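Local coordinates for EvpC (Edwardsiella tarda, PDB 3EAA), which is a secreted component of the type VI secretion system, of the Hcp family, whose hexameric rings probably stack into the tube that the system propels, at residues V59-D64 against E124-A129. Numbering follows the deposited sequence.
Sequences VTKWMD and ETIDFA
K61 and E124 both tuck CG in between the main-chain N and C (chi1 40° and 44°). From there the two chains take different shapes. E124 runs on extended, while K61 kinks twice, at its second and third torsions, so that its ammonium reaches the E124 carboxylate. K61 NZ forms a salt bridge to E124 OE2 at 2.8 Å, coming from above the carboxylate plane, 80° out of it. K61 NZ forms a second salt bridge to D64 OD1, also at 2.8 Å, and a weak hydrogen bond to W62 O. The lysine thus sits between two carboxylates, and its charge probably eases their mutual repulsion. S67 OG is hydrogen-bonded to E124 OE2 as well, and D64 OD1 caps A66 N in the turn before helix 67-76. The network therefore joins this strand pair to the start of that helix.

Strands 52-62 and 123-129 are antiparallel neighbours in the four-stranded sheet, one of the two sheets of the Hcp beta-barrel fold. V59 pairs with I126, and K61 with E124, as hydrogen-bonded pairs. T60 and T125 form the non-hydrogen-bonded pair between them, with side chains on the other face. V59 N donates to I126 O at 2.7 Å, and E124 N to K61 O at 2.9 Å.

On the face of V59 and K61 the packing is apolar beside the salt bridges. I126 CD1 touches K61 CD at 3.6 Å and lies 4.1 Å from V59 CG1. V59 CB meets the F128 ring at its edge, 4.0 Å from F128 CE1. I126 CG2 covers one face of that ring, off centre, near the ring's outline.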
ATOM      1  N   VAL A  59       3.538  -6.086  22.107  1.00 14.80           N
ATOM      2  CA  VAL A  59       4.780  -5.535  22.588  1.00 17.30           C
ATOM      3  C   VAL A  59       5.863  -5.606  21.526  1.00 12.34           C
ATOM      4  O   VAL A  59       5.919  -6.546  20.749  1.00 14.93           O
ATOM      5  CB  VAL A  59       5.208  -6.215  23.896  1.00 16.17           C
ATOM      6  CG1 VAL A  59       6.719  -6.178  24.061  1.00 19.91           C
ATOM      7  CG2 VAL A  59       4.517  -5.540  25.053  1.00 13.90           C
ATOM      8  N   THR A  60       6.707  -4.586  21.486  1.00 11.54           N
ATOM      9  CA  THR A  60       7.892  -4.619  20.646  1.00 20.17           C
ATOM     10  C   THR A  60       9.140  -4.423  21.503  1.00 16.64           C
ATOM     11  O   THR A  60       9.157  -3.585  22.399  1.00 13.75           O
ATOM     12  CB  THR A  60       7.841  -3.558  19.531  1.00 19.11           C
ATOM     13  OG1 THR A  60       6.649  -3.738  18.764  1.00 33.32           O
ATOM     14  CG2 THR A  60       9.031  -3.696  18.608  1.00 22.38           C
ATOM     15  N   LYS A  61      10.175  -5.210  21.226  1.00 14.14           N
ATOM     16  CA  LYS A  61      11.413  -5.134  21.989  1.00 21.77           C
ATOM     17  C   LYS A  61      12.534  -5.893  21.292  1.00 22.91           C
ATOM     18  O   LYS A  61      12.288  -6.626  20.335  1.00 25.17           O
ATOM     19  CB  LYS A  61      11.202  -5.662  23.415  1.00 18.43           C
ATOM     20  CG  LYS A  61      10.311  -6.886  23.502  1.00 21.28           C
ATOM     21  CD  LYS A  61      11.098  -8.177  23.323  1.00 24.43           C
ATOM     22  CE  LYS A  61      11.547  -8.759  24.654  1.00 17.33           C
ATOM     23  NZ  LYS A  61      12.346 -10.005  24.466  1.00 21.08           N
ATOM     24  N   TRP A  62      13.763  -5.700  21.768  1.00 21.04           N
ATOM     25  CA  TRP A  62      14.914  -6.397  21.213  1.00 14.54           C
ATOM     26  C   TRP A  62      14.937  -7.792  21.770  1.00 17.66           C
ATOM     27  O   TRP A  62      14.122  -8.147  22.616  1.00 25.46           O
ATOM     28  CB  TRP A  62      16.224  -5.707  21.595  1.00 13.77           C
ATOM     29  CG  TRP A  62      16.329  -4.291  21.124  1.00 22.97           C
ATOM     30  CD1 TRP A  62      16.631  -3.189  21.881  1.00 16.73           C
ATOM     31  CD2 TRP A  62      16.121  -3.817  19.791  1.00 23.68           C
ATOM     32  NE1 TRP A  62      16.626  -2.062  21.096  1.00 17.36           N
ATOM     33  CE2 TRP A  62      16.311  -2.418  19.807  1.00 24.84           C
ATOM     34  CE3 TRP A  62      15.788  -4.436  18.582  1.00 21.87           C
ATOM     35  CZ2 TRP A  62      16.183  -1.632  18.665  1.00 21.70           C
ATOM     36  CZ3 TRP A  62      15.656  -3.650  17.447  1.00 25.75           C
ATOM     37  CH2 TRP A  62      15.854  -2.266  17.497  1.00 22.33           C
HETATM   38  N   MSE A  63      15.876  -8.590  21.286  1.00 21.54           N
HETATM   39  CA  MSE A  63      16.169  -9.855  21.926  1.00 20.28           C
HETATM   40  C   MSE A  63      16.847  -9.582  23.240  1.00 21.72           C
HETATM   41  O   MSE A  63      17.737  -8.737  23.344  1.00 23.81           O
HETATM   42  CB  MSE A  63      17.103 -10.698  21.066  1.00 22.00           C
HETATM   43  CG  MSE A  63      16.395 -11.733  20.219  1.00 40.51           C
HETATM   44 SE   MSE A  63      17.574 -13.208  19.732  1.00 72.95          SE
HETATM   45  CE  MSE A  63      16.198 -14.473  19.148  1.00 25.94           C
ATOM     46  N   ASP A  64      16.439 -10.310  24.256  1.00 20.74           N
ATOM     47  CA  ASP A  64      17.157 -10.249  25.505  1.00 32.34           C
ATOM     48  C   ASP A  64      17.166 -11.625  26.139  1.00 24.50           C
ATOM     49  O   ASP A  64      17.133 -12.643  25.453  1.00 17.33           O
ATOM     50  CB  ASP A  64      16.528  -9.213  26.428  1.00 21.05           C
ATOM     51  CG  ASP A  64      15.040  -9.182  26.309  1.00 18.85           C
ATOM     52  OD1 ASP A  64      14.438 -10.273  26.351  1.00 26.38           O
ATOM     53  OD2 ASP A  64      14.474  -8.079  26.174  1.00 11.08           O
ATOM     54  N   GLU A 124      11.919  -8.513  18.190  1.00 17.28           N
ATOM     55  CA  GLU A 124      10.782  -9.404  18.325  1.00 20.24           C
ATOM     56  C   GLU A 124       9.497  -8.643  18.630  1.00 24.87           C
ATOM     57  O   GLU A 124       9.518  -7.557  19.228  1.00 14.27           O
ATOM     58  CB  GLU A 124      11.043 -10.499  19.369  1.00 18.26           C
ATOM     59  CG  GLU A 124      11.703 -10.032  20.666  1.00 17.51           C
ATOM     60  CD  GLU A 124      11.834 -11.156  21.695  1.00 23.07           C
ATOM     61  OE1 GLU A 124      10.806 -11.776  22.029  1.00 23.15           O
ATOM     62  OE2 GLU A 124      12.960 -11.433  22.171  1.00 21.65           O
ATOM     63  N   THR A 125       8.384  -9.229  18.200  1.00 22.08           N
ATOM     64  CA  THR A 125       7.061  -8.677  18.454  1.00 19.04           C
ATOM     65  C   THR A 125       6.190  -9.705  19.149  1.00 12.19           C
ATOM     66  O   THR A 125       5.955 -10.784  18.620  1.00 15.44           O
ATOM     67  CB  THR A 125       6.379  -8.267  17.158  1.00 21.98           C
ATOM     68  OG1 THR A 125       7.264  -7.422  16.412  1.00 53.54           O
ATOM     69  CG2 THR A 125       5.066  -7.534  17.451  1.00 15.69           C
ATOM     70  N   ILE A 126       5.710  -9.362  20.337  1.00  8.90           N
ATOM     71  CA  ILE A 126       4.954 -10.306  21.149  1.00 12.06           C
ATOM     72  C   ILE A 126       3.505  -9.891  21.407  1.00 19.54           C
ATOM     73  O   ILE A 126       3.215  -8.750  21.780  1.00 17.50           O
ATOM     74  CB  ILE A 126       5.617 -10.547  22.517  1.00 11.32           C
ATOM     75  CG1 ILE A 126       7.088 -10.907  22.355  1.00 10.71           C
ATOM     76  CG2 ILE A 126       4.891 -11.648  23.258  1.00 22.03           C
ATOM     77  CD1 ILE A 126       7.988  -9.721  22.367  1.00 21.61           C
ATOM     78  N   ASP A 127       2.595 -10.841  21.224  1.00 16.54           N
ATOM     79  CA  ASP A 127       1.194 -10.607  21.517  1.00 15.43           C
ATOM     80  C   ASP A 127       0.797 -11.306  22.808  1.00 20.24           C
ATOM     81  O   ASP A 127       0.951 -12.519  22.955  1.00 21.38           O
ATOM     82  CB  ASP A 127       0.309 -11.043  20.347  1.00 16.13           C
ATOM     83  CG  ASP A 127       0.308 -10.030  19.206  1.00 20.83           C
ATOM     84  OD1 ASP A 127       1.169  -9.126  19.211  1.00 24.30           O
ATOM     85  OD2 ASP A 127      -0.564 -10.122  18.312  1.00 32.95           O
ATOM     86  N   PHE A 128       0.292 -10.511  23.742  1.00 23.38           N
ATOM     87  CA  PHE A 128      -0.090 -10.986  25.054  1.00 14.95           C
ATOM     88  C   PHE A 128      -1.601 -11.036  25.210  1.00 22.21           C
ATOM     89  O   PHE A 128      -2.259  -9.997  25.296  1.00 21.57           O
ATOM     90  CB  PHE A 128       0.483 -10.063  26.111  1.00 12.55           C
ATOM     91  CG  PHE A 128       1.951 -10.226  26.324  1.00 14.21           C
ATOM     92  CD1 PHE A 128       2.829  -9.265  25.888  1.00 14.17           C
ATOM     93  CD2 PHE A 128       2.451 -11.332  26.983  1.00 16.08           C
ATOM     94  CE1 PHE A 128       4.181  -9.402  26.097  1.00 16.79           C
ATOM     95  CE2 PHE A 128       3.797 -11.471  27.199  1.00 13.07           C
ATOM     96  CZ  PHE A 128       4.668 -10.506  26.755  1.00  8.67           C
ATOM     97  N   ALA A 129      -2.150 -12.248  25.232  1.00 18.78           N
ATOM     98  CA  ALA A 129      -3.564 -12.434  25.544  1.00 19.49           C
ATOM     99  C   ALA A 129      -3.778 -12.445  27.066  1.00 16.24           C
ATOM    100  O   ALA A 129      -2.877 -12.816  27.816  1.00 12.83           O
ATOM    101  CB  ALA A 129      -4.074 -13.705  24.913  1.00 13.20           C
TER